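Local structure of 3-dehydroshikimate dehydratase (Pseudomonas putida, 5HMQ) at residues A8-S13 with S239-N244; V31-N36 with I57-F62; L20-A25 with P251-A256; G14-K19 with N36-Y41; D196-A201 with R209-F214. The protein catalyses the dehydration of 3-dehydroshikimate to protocatechuate with the help of a divalent metal ion, in quinate and shikimate degradation. One frame throughout, in Å; residues are numbered along the deposited sequence.

In the fold
All five contacts lie in the N-terminal TIM barrel. Contact 1 joins the end of its first strand, 6-8, to its last, 238-240, and carries E241, one of four protein ligands of the catalytic magnesium. Contact 2 pairs the second and third strands, its centre about 10 Å from that of contact 1. Contacts 3 and 4 both use helix 16-25, outside the strands. Contact 5 follows the seventh strand; its centre is about 22 Å from that of contact 2 and 24 Å from that of contact 4. Contacts 2 and 4 share N36. Contacts 1 and 3 join distant residues, closing the strand ring and the helix layer. Contacts 2 to 5 reach the second subunit.

Contact 1 of 5, residues A8-S13 with S239-N244; sequences ATVSLS and SLEIFN. With MG (magnesium ion), chain K.
The ring of F243 meets V10 at one edge, where V10 CG2 lies near the ring plane, 3.8 Å from CD1. R212 also touches this ring. The second flat group is the carboxylate of E241. Its OE1 binds the magnesium ion at 2.1 Å, while OE2 takes a hydrogen bond from a metal-bound water and another from Q63. Both groups sit where the TIM barrel closes, since segment 8-13 leaves the first strand and segment 239-244 ends the eighth. A8 N gives L240 O a nearly straight hydrogen bond of 2.9 Å that ties the two strands. A8 CB packs nearby, 4.3 Å from E241 CG. E241 itself is extended, with CG anti to the backbone N (chi1 -172°), and this carries the carboxylate to the metal. E136, D167 and Q193 are the other protein ligands, and this is the catalytic metal site. E241 OE1 also has a salt bridge to R212.

Beyond the strand ends the segments stay linked. The short 3-10 turn at 9-11 turns V10 O to N244 N, which donates to it at 3.2 Å. V10 CG1 presses on the backbone of the other segment, 3.2 Å from I242 O. N244 lies beside S11, with ND2 3.6 Å from S11 O. S11 OG lies beside its own backbone N, anti to the carbonyl carbon (chi1 -54°). There it accepts the I242 N-H at 2.8 Å, with an angle of 175° at the hydrogen.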
# COMPACT_ATOMS: atom_id res chain seq x y z
N ALA C 8 18.97 2.29 7.62
CA ALA C 8 19.19 3.35 6.64
C ALA C 8 17.88 4.07 6.33
O ALA C 8 16.82 3.45 6.25
CB ALA C 8 19.80 2.78 5.36
N THR C 9 17.97 5.39 6.16
CA THR C 9 16.77 6.18 5.88
C THR C 9 16.14 5.80 4.55
O THR C 9 14.93 5.99 4.36
CB THR C 9 17.09 7.67 5.90
OG1 THR C 9 18.20 7.93 5.04
CG2 THR C 9 17.41 8.13 7.31
N VAL C 10 16.93 5.26 3.62
CA VAL C 10 16.39 4.83 2.34
C VAL C 10 15.41 3.67 2.50
O VAL C 10 14.64 3.37 1.58
CB VAL C 10 17.54 4.47 1.37
CG1 VAL C 10 18.14 3.12 1.72
CG2 VAL C 10 17.06 4.51 -0.08
N SER C 11 15.41 3.01 3.66
CA SER C 11 14.49 1.91 3.93
C SER C 11 13.07 2.38 4.24
O SER C 11 12.17 1.54 4.32
CB SER C 11 15.00 1.06 5.09
OG SER C 11 16.34 0.63 4.86
N LEU C 12 12.86 3.68 4.41
CA LEU C 12 11.56 4.23 4.76
C LEU C 12 11.16 5.28 3.74
O LEU C 12 11.96 5.71 2.91
CB LEU C 12 11.58 4.84 6.17
CG LEU C 12 12.13 3.99 7.31
CD1 LEU C 12 12.20 4.81 8.59
CD2 LEU C 12 11.29 2.74 7.51
N SER C 13 9.89 5.67 3.80
CA SER C 13 9.38 6.81 3.04
C SER C 13 9.03 7.94 4.00
O SER C 13 8.90 7.74 5.21
CB SER C 13 8.15 6.41 2.21
OG SER C 13 7.07 6.04 3.05
N SER C 239 22.67 -3.22 11.14
CA SER C 239 21.79 -2.27 10.47
C SER C 239 20.93 -2.98 9.41
O SER C 239 21.07 -4.18 9.15
CB SER C 239 22.59 -1.14 9.82
OG SER C 239 21.73 -0.09 9.41
N LEU C 240 20.04 -2.19 8.82
CA LEU C 240 19.09 -2.64 7.81
C LEU C 240 19.15 -1.68 6.63
O LEU C 240 19.14 -0.46 6.82
CB LEU C 240 17.67 -2.67 8.37
CG LEU C 240 17.40 -3.60 9.55
CD1 LEU C 240 16.09 -3.24 10.20
CD2 LEU C 240 17.39 -5.04 9.08
N GLU C 241 19.20 -2.23 5.41
CA GLU C 241 19.22 -1.40 4.21
C GLU C 241 18.24 -2.00 3.20
O GLU C 241 18.54 -3.01 2.56
CB GLU C 241 20.62 -1.27 3.61
CG GLU C 241 20.68 -0.25 2.48
CD GLU C 241 21.98 -0.29 1.71
OE1 GLU C 241 22.56 -1.39 1.57
OE2 GLU C 241 22.43 0.77 1.23
N ILE C 242 17.07 -1.37 3.08
CA ILE C 242 16.09 -1.68 2.05
C ILE C 242 15.94 -0.45 1.18
O ILE C 242 16.14 0.68 1.63
CB ILE C 242 14.73 -2.05 2.71
CG1 ILE C 242 14.90 -3.22 3.66
CG2 ILE C 242 13.66 -2.34 1.66
CD1 ILE C 242 15.63 -4.38 3.07
N PHE C 243 15.61 -0.66 -0.10
CA PHE C 243 15.45 0.45 -1.03
C PHE C 243 13.97 0.56 -1.35
O PHE C 243 13.45 -0.15 -2.22
CB PHE C 243 16.30 0.24 -2.28
CG PHE C 243 17.78 0.20 -2.01
CD1 PHE C 243 18.47 1.35 -1.66
CD2 PHE C 243 18.48 -1.00 -2.10
CE1 PHE C 243 19.83 1.31 -1.40
CE2 PHE C 243 19.84 -1.04 -1.84
CZ PHE C 243 20.52 0.11 -1.49
N ASN C 244 13.28 1.45 -0.64
CA ASN C 244 11.91 1.81 -0.94
C ASN C 244 11.85 3.14 -1.69
O ASN C 244 12.88 3.76 -1.98
CB ASN C 244 11.08 1.82 0.34
CG ASN C 244 10.48 0.46 0.66
OD1 ASN C 244 10.64 -0.49 -0.11
ND2 ASN C 244 9.82 0.35 1.80
MG MG K . 24.51 -1.96 1.10
O HOH W 1 24.98 0.01 1.05
O HOH W 2 24.13 -1.81 -0.83

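Contact 2 of 5, residues V31-N36 with I57-F62; sequences VEIFEN and IAITLF
V31 and I33 of the second barrel strand run parallel to the third strand, and the packing is close on the face that carries their side chains. I33 CG1 lies 3.7 Å from I59 CG2, with the two side chains set at a slant. V31 CG1 takes the position between its backbone N and carbonyl carbon (chi1 51°), which brings it to 4.0 Å from I57 CD1. I33 N donates to L61 O at 2.9 Å, and T60 N to V31 O at 3.0 Å. V31 pairs with I59 and I33 with F62, so the third strand has one residue more between the pairs, consistent with a beta bulge near T60. The bond from V31 N to A58 O is weak.

On the other face E32 and L61 point the same way, side by side. E32 OE1 is 3.5 Å from L61 CD2. The E32 carboxylate is held by S239, Q63 and Q193, the last a ligand of the catalytic metal.

The side nearer solvent is at E35, which is partly exposed but still touches F62. Its aliphatic chain passes the ring obliquely, with E35 CG 3.7 Å from F62 CZ. The carboxylate and ring planes are 71° apart. OE2 lies in the ring plane at the edge and forms a salt bridge with K86.

Strand 6-8 flanks strand 30-34 on its other side. V31 packs on L20 and I23 of helix 16-25, and F62 on L89, M90 and L93 of helix 76-93.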
# COMPACT_ATOMS: atom_id res chain seq x y z
N VAL C 31 21.10 5.42 12.96
CA VAL C 31 20.51 5.62 11.64
C VAL C 31 21.63 5.86 10.64
O VAL C 31 22.60 6.57 10.93
CB VAL C 31 19.50 6.79 11.65
CG1 VAL C 31 20.12 8.04 12.26
CG2 VAL C 31 19.00 7.07 10.25
N GLU C 32 21.50 5.25 9.46
CA GLU C 32 22.33 5.60 8.32
C GLU C 32 21.65 6.73 7.56
O GLU C 32 20.49 6.59 7.15
CB GLU C 32 22.57 4.41 7.39
CG GLU C 32 22.58 3.03 8.03
CD GLU C 32 22.75 1.92 6.99
OE1 GLU C 32 23.15 2.23 5.85
OE2 GLU C 32 22.48 0.75 7.32
N ILE C 33 22.35 7.85 7.40
CA ILE C 33 21.83 8.97 6.64
C ILE C 33 22.12 8.72 5.17
O ILE C 33 23.27 8.75 4.73
CB ILE C 33 22.42 10.30 7.11
CG1 ILE C 33 21.93 10.63 8.52
CG2 ILE C 33 22.04 11.42 6.16
CD1 ILE C 33 20.46 10.98 8.59
N PHE C 34 21.07 8.46 4.39
CA PHE C 34 21.18 8.35 2.95
C PHE C 34 21.29 9.75 2.36
O PHE C 34 20.47 10.62 2.68
CB PHE C 34 19.97 7.61 2.39
CG PHE C 34 20.11 7.16 0.96
CD1 PHE C 34 21.01 6.16 0.61
CD2 PHE C 34 19.33 7.72 -0.04
CE1 PHE C 34 21.13 5.74 -0.70
CE2 PHE C 34 19.44 7.31 -1.36
CZ PHE C 34 20.35 6.32 -1.69
N GLU C 35 22.32 9.98 1.54
CA GLU C 35 22.63 11.35 1.12
C GLU C 35 21.47 11.99 0.39
O GLU C 35 21.22 13.20 0.54
CB GLU C 35 23.88 11.36 0.23
CG GLU C 35 24.28 12.77 -0.18
CD GLU C 35 25.59 12.83 -0.92
OE1 GLU C 35 25.97 11.81 -1.54
OE2 GLU C 35 26.24 13.89 -0.89
N ASN C 36 20.75 11.22 -0.43
CA ASN C 36 19.62 11.79 -1.17
C ASN C 36 18.56 12.35 -0.24
O ASN C 36 17.86 13.30 -0.60
CB ASN C 36 19.02 10.74 -2.11
CG ASN C 36 18.23 11.35 -3.25
OD1 ASN C 36 18.66 12.33 -3.87
ND2 ASN C 36 17.06 10.80 -3.53
N ILE C 57 19.08 9.15 19.12
CA ILE C 57 19.66 8.19 18.19
C ILE C 57 20.93 8.78 17.61
O ILE C 57 21.05 10.00 17.41
CB ILE C 57 18.67 7.79 17.06
CG1 ILE C 57 18.25 9.02 16.25
CG2 ILE C 57 17.46 7.07 17.64
CD1 ILE C 57 17.38 8.69 15.05
N ALA C 58 21.90 7.91 17.35
CA ALA C 58 23.17 8.31 16.76
C ALA C 58 23.13 8.17 15.25
O ALA C 58 22.36 7.37 14.70
CB ALA C 58 24.32 7.48 17.33
N ILE C 59 23.94 8.97 14.57
CA ILE C 59 24.15 8.82 13.13
C ILE C 59 25.35 7.90 12.96
O ILE C 59 26.50 8.33 13.11
CB ILE C 59 24.34 10.17 12.43
CG1 ILE C 59 23.09 11.04 12.61
CG2 ILE C 59 24.63 9.96 10.95
CD1 ILE C 59 23.20 12.40 11.95
N THR C 60 25.09 6.64 12.64
CA THR C 60 26.13 5.61 12.63
C THR C 60 26.84 5.49 11.28
O THR C 60 27.88 4.82 11.22
CB THR C 60 25.53 4.25 13.01
OG1 THR C 60 24.54 3.88 12.05
CG2 THR C 60 24.88 4.32 14.38
N LEU C 61 26.32 6.10 10.22
CA LEU C 61 26.92 5.97 8.90
C LEU C 61 26.35 7.02 7.97
O LEU C 61 25.16 7.35 8.04
CB LEU C 61 26.68 4.57 8.33
CG LEU C 61 27.13 4.32 6.88
CD1 LEU C 61 28.64 4.35 6.76
CD2 LEU C 61 26.57 3.01 6.36
N PHE C 62 27.20 7.54 7.09
CA PHE C 62 26.79 8.37 5.97
C PHE C 62 27.08 7.62 4.68
O PHE C 62 28.16 7.04 4.52
CB PHE C 62 27.53 9.72 5.98
CG PHE C 62 27.25 10.57 4.78
CD1 PHE C 62 26.07 11.29 4.68
CD2 PHE C 62 28.16 10.65 3.73
CE1 PHE C 62 25.80 12.08 3.58
CE2 PHE C 62 27.90 11.43 2.62
CZ PHE C 62 26.71 12.15 2.55

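Contact 3 of 5, residues L20-A25 with P251-A256; sequences LEAIAA and PTRQNA
T252 opens the contact from the first turn of its helix, placing CG2 3.6 Å from A22 CB. CG2 is anti to the backbone N of T252, while OG1 lies beside that N (chi1 -47°). The methyl branch thus serves the packing, and the hydroxyl bonds to S13 O, in the loop before helix 16-25.

R253 comes next and reaches furthest. Its chain bends at chi2 (-116°) and lays the guanidinium across helix 16-25. One face of this group is covered by A25 CB and E21 O. R253 NH1 is 3.6 Å from A25 CB, and R253 NH2 is 3.9 Å from E21 CB. The E21 carboxylate stands nearly perpendicular to the guanidinium. E21 OE1 is 4.0 Å from R253 NH2, too far for a salt bridge, so the attraction is probably modest. R253 also packs against E18 of the second subunit.

One turn on, A256 brings its methyl group over the backbone of the other helix. A256 CB is 3.5 Å from A22 O and 4.1 Å from A22 CB. Small residues on both sides let the short helix axes approach to 8.5 Å, crossing at -39°. No hydrogen bond joins the segments.

Helix 16-25 follows the first strand and helix 252-276 the last. Their contact closes the outer helical layer of the TIM barrel, as the pairing of the end strands closes the inner one.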
# COMPACT_ATOMS: atom_id res chain seq x y z
N LEU C 20 13.29 10.08 10.97
CA LEU C 20 14.10 10.05 12.19
C LEU C 20 13.23 9.84 13.42
O LEU C 20 13.62 9.12 14.34
CB LEU C 20 14.90 11.34 12.32
CG LEU C 20 15.93 11.64 11.23
CD1 LEU C 20 16.54 13.01 11.44
CD2 LEU C 20 17.01 10.57 11.22
N GLU C 21 12.04 10.46 13.46
CA GLU C 21 11.15 10.23 14.59
C GLU C 21 10.64 8.80 14.62
O GLU C 21 10.58 8.18 15.68
CB GLU C 21 9.98 11.22 14.58
CG GLU C 21 10.41 12.64 14.92
CD GLU C 21 9.29 13.64 14.70
OE1 GLU C 21 8.15 13.21 14.44
OE2 GLU C 21 9.54 14.85 14.85
N ALA C 22 10.28 8.25 13.46
CA ALA C 22 9.83 6.86 13.41
C ALA C 22 10.95 5.90 13.82
O ALA C 22 10.72 4.92 14.54
CB ALA C 22 9.31 6.51 12.01
N ILE C 23 12.18 6.17 13.36
CA ILE C 23 13.32 5.32 13.70
C ILE C 23 13.54 5.31 15.21
O ILE C 23 13.73 4.25 15.82
CB ILE C 23 14.57 5.79 12.95
CG1 ILE C 23 14.44 5.49 11.45
CG2 ILE C 23 15.81 5.12 13.51
CD1 ILE C 23 15.49 6.18 10.60
N ALA C 24 13.49 6.49 15.84
CA ALA C 24 13.66 6.56 17.29
C ALA C 24 12.48 5.92 18.02
O ALA C 24 12.68 5.18 18.99
CB ALA C 24 13.83 8.02 17.73
N ALA C 25 11.25 6.19 17.57
CA ALA C 25 10.08 5.64 18.23
C ALA C 25 10.06 4.12 18.17
O ALA C 25 9.51 3.47 19.08
CB ALA C 25 8.80 6.21 17.60
N PRO C 251 4.11 3.04 4.90
CA PRO C 251 3.91 3.54 6.26
C PRO C 251 5.20 3.60 7.06
O PRO C 251 5.83 2.58 7.35
CB PRO C 251 2.93 2.53 6.87
CG PRO C 251 3.12 1.28 6.07
CD PRO C 251 3.49 1.73 4.68
N THR C 252 5.61 4.83 7.38
CA THR C 252 6.91 5.07 8.00
C THR C 252 7.03 4.36 9.35
O THR C 252 8.03 3.68 9.62
CB THR C 252 7.13 6.57 8.17
OG1 THR C 252 6.80 7.24 6.94
CG2 THR C 252 8.58 6.86 8.51
N ARG C 253 6.03 4.52 10.21
CA ARG C 253 6.13 4.01 11.57
C ARG C 253 6.10 2.49 11.61
O ARG C 253 6.90 1.86 12.32
CB ARG C 253 5.02 4.60 12.44
CG ARG C 253 5.16 6.10 12.64
CD ARG C 253 5.39 6.44 14.10
NE ARG C 253 5.90 7.80 14.26
CZ ARG C 253 6.04 8.42 15.42
NH1 ARG C 253 5.70 7.80 16.55
NH2 ARG C 253 6.51 9.66 15.46
N GLN C 254 5.18 1.87 10.86
CA GLN C 254 5.09 0.41 10.88
C GLN C 254 6.30 -0.22 10.20
O GLN C 254 6.75 -1.30 10.62
CB GLN C 254 3.79 -0.06 10.22
CG GLN C 254 2.72 -0.45 11.23
CD GLN C 254 3.16 -1.60 12.12
OE1 GLN C 254 3.80 -2.55 11.65
NE2 GLN C 254 2.82 -1.53 13.40
N ASN C 255 6.83 0.41 9.15
CA ASN C 255 8.06 -0.10 8.55
C ASN C 255 9.21 -0.04 9.55
O ASN C 255 10.01 -0.99 9.64
CB ASN C 255 8.40 0.69 7.29
CG ASN C 255 7.59 0.25 6.08
OD1 ASN C 255 6.90 -0.77 6.12
ND2 ASN C 255 7.69 1.01 5.00
N ALA C 256 9.31 1.05 10.30
CA ALA C 256 10.37 1.16 11.31
C ALA C 256 10.19 0.12 12.41
O ALA C 256 11.16 -0.50 12.85
CB ALA C 256 10.40 2.57 11.90

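Contact 4 of 5, residues G14-K19 with N36-Y41; sequences GTLPEK and NDLLYY
K19 and D37 join the first helix of the TIM barrel, 16-25, to helix 35-40, which follows the second strand. The lysine chain is extended beyond CG, and K19 NZ reaches D37 OD1 at 3.0 Å in a salt bridge. It arrives from above the carboxylate plane. NZ also donates to T9 O and L12 O, while D37 OD2 bonds to T9 OG1. A water donates to both D37 OD1 and G14 O.

Next to these polar groups lies an apolar patch. L16 CG is anti to its backbone N (chi1 -174°), which sends CD2 between L38 and Y41. L16 CD2 is 3.9 Å from L38 CD2 and 4.0 Å from Y41 CB. P17 CG lies 3.8 Å from Y41 CE1. V48 of helix 45-55 touches L16, L38 and Y41.

The start of helix 16-25 is fixed by a capping box. T15 N bonds to E18 OE1 at 3.0 Å, and E18 N to T15 OG1 at 3.1 Å.

With several partners on each of K19 and D37, both groups are probably charged, and they hold the 8-13 loop to the two helices.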
# COMPACT_ATOMS: atom_id res chain seq x y z
N GLY C 14 8.87 9.13 3.44
CA GLY C 14 8.50 10.31 4.20
C GLY C 14 9.60 11.35 4.20
O GLY C 14 10.65 11.19 3.59
N THR C 15 9.31 12.45 4.90
CA THR C 15 10.32 13.48 5.11
C THR C 15 11.41 12.96 6.04
O THR C 15 11.20 12.03 6.82
CB THR C 15 9.70 14.74 5.71
OG1 THR C 15 9.40 14.49 7.09
CG2 THR C 15 8.40 15.06 5.01
N LEU C 16 12.58 13.59 5.98
CA LEU C 16 13.66 13.21 6.88
C LEU C 16 13.27 13.32 8.35
O LEU C 16 13.56 12.38 9.11
CB LEU C 16 14.92 14.03 6.57
CG LEU C 16 16.17 13.61 7.34
CD1 LEU C 16 16.41 12.11 7.23
CD2 LEU C 16 17.39 14.38 6.85
N PRO C 17 12.62 14.40 8.82
CA PRO C 17 12.18 14.40 10.23
C PRO C 17 11.21 13.28 10.56
O PRO C 17 11.28 12.71 11.65
CB PRO C 17 11.54 15.79 10.38
CG PRO C 17 12.22 16.62 9.36
CD PRO C 17 12.42 15.71 8.19
N GLU C 18 10.29 12.97 9.64
CA GLU C 18 9.35 11.87 9.89
C GLU C 18 10.09 10.54 10.02
O GLU C 18 9.75 9.72 10.88
CB GLU C 18 8.32 11.81 8.76
CG GLU C 18 7.22 12.86 8.87
CD GLU C 18 6.48 13.06 7.57
OE1 GLU C 18 6.80 12.37 6.58
OE2 GLU C 18 5.57 13.92 7.53
N LYS C 19 11.09 10.31 9.17
CA LYS C 19 11.87 9.08 9.26
C LYS C 19 12.61 9.00 10.58
O LYS C 19 12.57 7.97 11.27
CB LYS C 19 12.84 8.98 8.09
CG LYS C 19 12.18 8.81 6.73
CD LYS C 19 13.22 8.66 5.62
CE LYS C 19 12.56 8.53 4.25
NZ LYS C 19 13.54 8.23 3.17
N ASN C 36 20.75 11.22 -0.43
CA ASN C 36 19.62 11.79 -1.17
C ASN C 36 18.56 12.35 -0.24
O ASN C 36 17.86 13.30 -0.60
CB ASN C 36 19.02 10.74 -2.11
CG ASN C 36 18.23 11.35 -3.25
OD1 ASN C 36 18.66 12.33 -3.87
ND2 ASN C 36 17.06 10.80 -3.53
N ASP C 37 18.41 11.76 0.95
CA ASP C 37 17.45 12.29 1.92
C ASP C 37 17.86 13.67 2.42
O ASP C 37 17.00 14.53 2.64
CB ASP C 37 17.30 11.31 3.09
CG ASP C 37 16.49 10.08 2.72
OD1 ASP C 37 15.46 10.24 2.05
OD2 ASP C 37 16.91 8.96 3.08
N LEU C 38 19.17 13.90 2.61
CA LEU C 38 19.64 15.23 2.96
C LEU C 38 19.34 16.23 1.85
O LEU C 38 19.01 17.40 2.13
CB LEU C 38 21.15 15.22 3.24
CG LEU C 38 21.66 14.73 4.59
CD1 LEU C 38 23.16 14.96 4.69
CD2 LEU C 38 20.93 15.44 5.72
N LEU C 39 19.45 15.80 0.59
CA LEU C 39 19.29 16.71 -0.54
C LEU C 39 17.88 17.30 -0.57
O LEU C 39 17.71 18.46 -0.97
CB LEU C 39 19.59 15.96 -1.83
CG LEU C 39 19.74 16.75 -3.12
CD1 LEU C 39 20.90 17.73 -3.01
CD2 LEU C 39 19.97 15.80 -4.29
N TYR C 40 16.88 16.53 -0.15
CA TYR C 40 15.50 16.98 -0.14
C TYR C 40 15.09 17.62 1.18
O TYR C 40 13.99 18.17 1.27
CB TYR C 40 14.57 15.80 -0.45
CG TYR C 40 14.58 15.41 -1.91
CD1 TYR C 40 15.66 14.72 -2.46
CD2 TYR C 40 13.51 15.71 -2.74
CE1 TYR C 40 15.68 14.36 -3.79
CE2 TYR C 40 13.52 15.35 -4.08
CZ TYR C 40 14.61 14.68 -4.59
OH TYR C 40 14.61 14.32 -5.92
N TYR C 41 15.94 17.57 2.20
CA TYR C 41 15.63 18.19 3.48
C TYR C 41 16.00 19.67 3.43
O TYR C 41 17.13 20.02 3.09
CB TYR C 41 16.37 17.48 4.61
CG TYR C 41 16.21 18.12 5.97
CD1 TYR C 41 14.96 18.30 6.53
CD2 TYR C 41 17.32 18.54 6.69
CE1 TYR C 41 14.81 18.88 7.77
CE2 TYR C 41 17.19 19.12 7.94
CZ TYR C 41 15.93 19.30 8.47
OH TYR C 41 15.78 19.88 9.71
O HOH W 3 13.57 12.07 3.58

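Contact 5 of 5, residues D196-A201 with R209-F214; sequences DAPILA and RHFRCF
With chi1 of -59° at L200 and -64° at F211, CG of each side chain points away from its carbonyl carbon, and this helps bring L200 CD1 over one face of the F211 ring. L200 CD1 sits 3.9 Å from the F211 ring centroid and 13° off the normal. It is a CH-pi contact, and the two side chains cross at about a right angle. P198 packs beside it, with CD 4.0 Å from F211 CB. A197 adds its methyl group, CB lying 3.5 Å from F211 O.

Segment 196-201 leads from the seventh strand of the TIM barrel toward helix 204-211. Segment 209-214 takes in the end of that helix and the chain after it, which comes back past D196 at C213. Here D196 and C213 form a single antiparallel bridge, a hydrogen-bonded pair. D196 N donates to C213 O at 2.7 Å, and C213 N to D196 O at 2.6 Å. The same D196 O is approached by R212 CA at 3.2 Å, a CA-H...O contact.

The D196 side chain is held by other groups. OD1 accepts A197 N at 2.7 Å and also M220 N, and OD2 accepts G216 N. R212 turns away from segment 196-201 towards the metal site, where NH1 bonds to D167 OD2 and E241 O while S208 OG holds NE. Y516 of the second subunit meets the F211 ring edge-to-face.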
# COMPACT_ATOMS: atom_id res chain seq x y z
N ASP C 196 17.13 -8.84 3.44
CA ASP C 196 16.59 -10.10 2.96
C ASP C 196 15.93 -9.89 1.60
O ASP C 196 15.69 -8.76 1.17
CB ASP C 196 15.60 -10.68 3.97
CG ASP C 196 15.46 -12.19 3.86
OD1 ASP C 196 16.04 -12.77 2.92
OD2 ASP C 196 14.77 -12.79 4.71
N ALA C 197 15.62 -11.00 0.93
CA ALA C 197 15.01 -10.95 -0.40
C ALA C 197 14.52 -12.32 -0.83
O ALA C 197 15.05 -13.35 -0.38
CB ALA C 197 16.01 -10.41 -1.43
N PRO C 198 13.51 -12.39 -1.70
CA PRO C 198 13.19 -13.67 -2.34
C PRO C 198 14.28 -14.07 -3.32
O PRO C 198 14.95 -13.23 -3.92
CB PRO C 198 11.87 -13.37 -3.06
CG PRO C 198 11.93 -11.91 -3.35
CD PRO C 198 12.63 -11.31 -2.16
N ILE C 199 14.46 -15.38 -3.47
CA ILE C 199 15.43 -15.90 -4.42
C ILE C 199 14.82 -15.83 -5.81
O ILE C 199 13.82 -16.50 -6.10
CB ILE C 199 15.85 -17.34 -4.07
CG1 ILE C 199 16.40 -17.41 -2.65
CG2 ILE C 199 16.90 -17.82 -5.05
CD1 ILE C 199 17.54 -16.45 -2.37
N LEU C 200 15.41 -15.01 -6.68
CA LEU C 200 14.90 -14.76 -8.01
C LEU C 200 16.01 -14.90 -9.04
O LEU C 200 17.13 -14.44 -8.81
CB LEU C 200 14.27 -13.36 -8.09
CG LEU C 200 13.11 -13.11 -7.13
CD1 LEU C 200 12.83 -11.61 -7.01
CD2 LEU C 200 11.86 -13.84 -7.62
N ALA C 201 15.68 -15.50 -10.18
CA ALA C 201 16.62 -15.60 -11.30
C ALA C 201 16.55 -14.30 -12.09
O ALA C 201 15.99 -14.21 -13.18
CB ALA C 201 16.31 -16.81 -12.17
N ARG C 209 17.26 -3.56 -6.34
CA ARG C 209 16.53 -2.30 -6.37
C ARG C 209 15.12 -2.45 -5.81
O ARG C 209 14.65 -1.57 -5.07
CB ARG C 209 16.47 -1.77 -7.81
CG ARG C 209 15.57 -0.56 -7.99
CD ARG C 209 15.66 0.04 -9.39
NE ARG C 209 16.92 0.74 -9.65
CZ ARG C 209 17.73 0.47 -10.66
NH1 ARG C 209 17.42 -0.50 -11.52
NH2 ARG C 209 18.86 1.15 -10.82
N HIS C 210 14.44 -3.55 -6.13
CA HIS C 210 13.01 -3.65 -5.88
C HIS C 210 12.60 -4.68 -4.84
O HIS C 210 11.49 -4.57 -4.31
CB HIS C 210 12.26 -3.97 -7.18
CG HIS C 210 12.44 -2.94 -8.26
ND1 HIS C 210 11.90 -1.67 -8.17
CD2 HIS C 210 13.08 -2.99 -9.45
CE1 HIS C 210 12.20 -0.99 -9.26
NE2 HIS C 210 12.92 -1.77 -10.05
N PHE C 211 13.43 -5.68 -4.53
CA PHE C 211 12.95 -6.81 -3.75
C PHE C 211 13.64 -7.01 -2.40
O PHE C 211 13.42 -8.04 -1.76
CB PHE C 211 13.04 -8.09 -4.57
CG PHE C 211 12.14 -8.08 -5.77
CD1 PHE C 211 10.81 -8.44 -5.64
CD2 PHE C 211 12.61 -7.69 -7.01
CE1 PHE C 211 9.96 -8.42 -6.73
CE2 PHE C 211 11.77 -7.67 -8.10
CZ PHE C 211 10.44 -8.04 -7.96
N ARG C 212 14.46 -6.06 -1.95
CA ARG C 212 15.00 -6.17 -0.60
C ARG C 212 13.87 -6.05 0.42
O ARG C 212 12.93 -5.27 0.23
CB ARG C 212 16.06 -5.10 -0.35
CG ARG C 212 17.44 -5.44 -0.87
CD ARG C 212 18.43 -4.35 -0.51
NE ARG C 212 19.72 -4.53 -1.16
CZ ARG C 212 20.89 -4.31 -0.57
NH1 ARG C 212 20.94 -3.90 0.69
NH2 ARG C 212 22.02 -4.50 -1.24
N CYS C 213 13.96 -6.82 1.49
CA CYS C 213 12.99 -6.75 2.58
C CYS C 213 13.71 -7.07 3.89
O CYS C 213 14.90 -7.38 3.90
CB CYS C 213 11.81 -7.69 2.33
SG CYS C 213 12.27 -9.39 1.92
N PHE C 214 12.97 -7.00 4.99
CA PHE C 214 13.57 -7.19 6.30
C PHE C 214 13.88 -8.66 6.56
O PHE C 214 13.21 -9.54 6.02
CB PHE C 214 12.66 -6.64 7.39
CG PHE C 214 12.50 -5.15 7.36
CD1 PHE C 214 13.60 -4.33 7.15
CD2 PHE C 214 11.27 -4.56 7.56
CE1 PHE C 214 13.47 -2.95 7.13
CE2 PHE C 214 11.12 -3.19 7.54
CZ PHE C 214 12.23 -2.38 7.32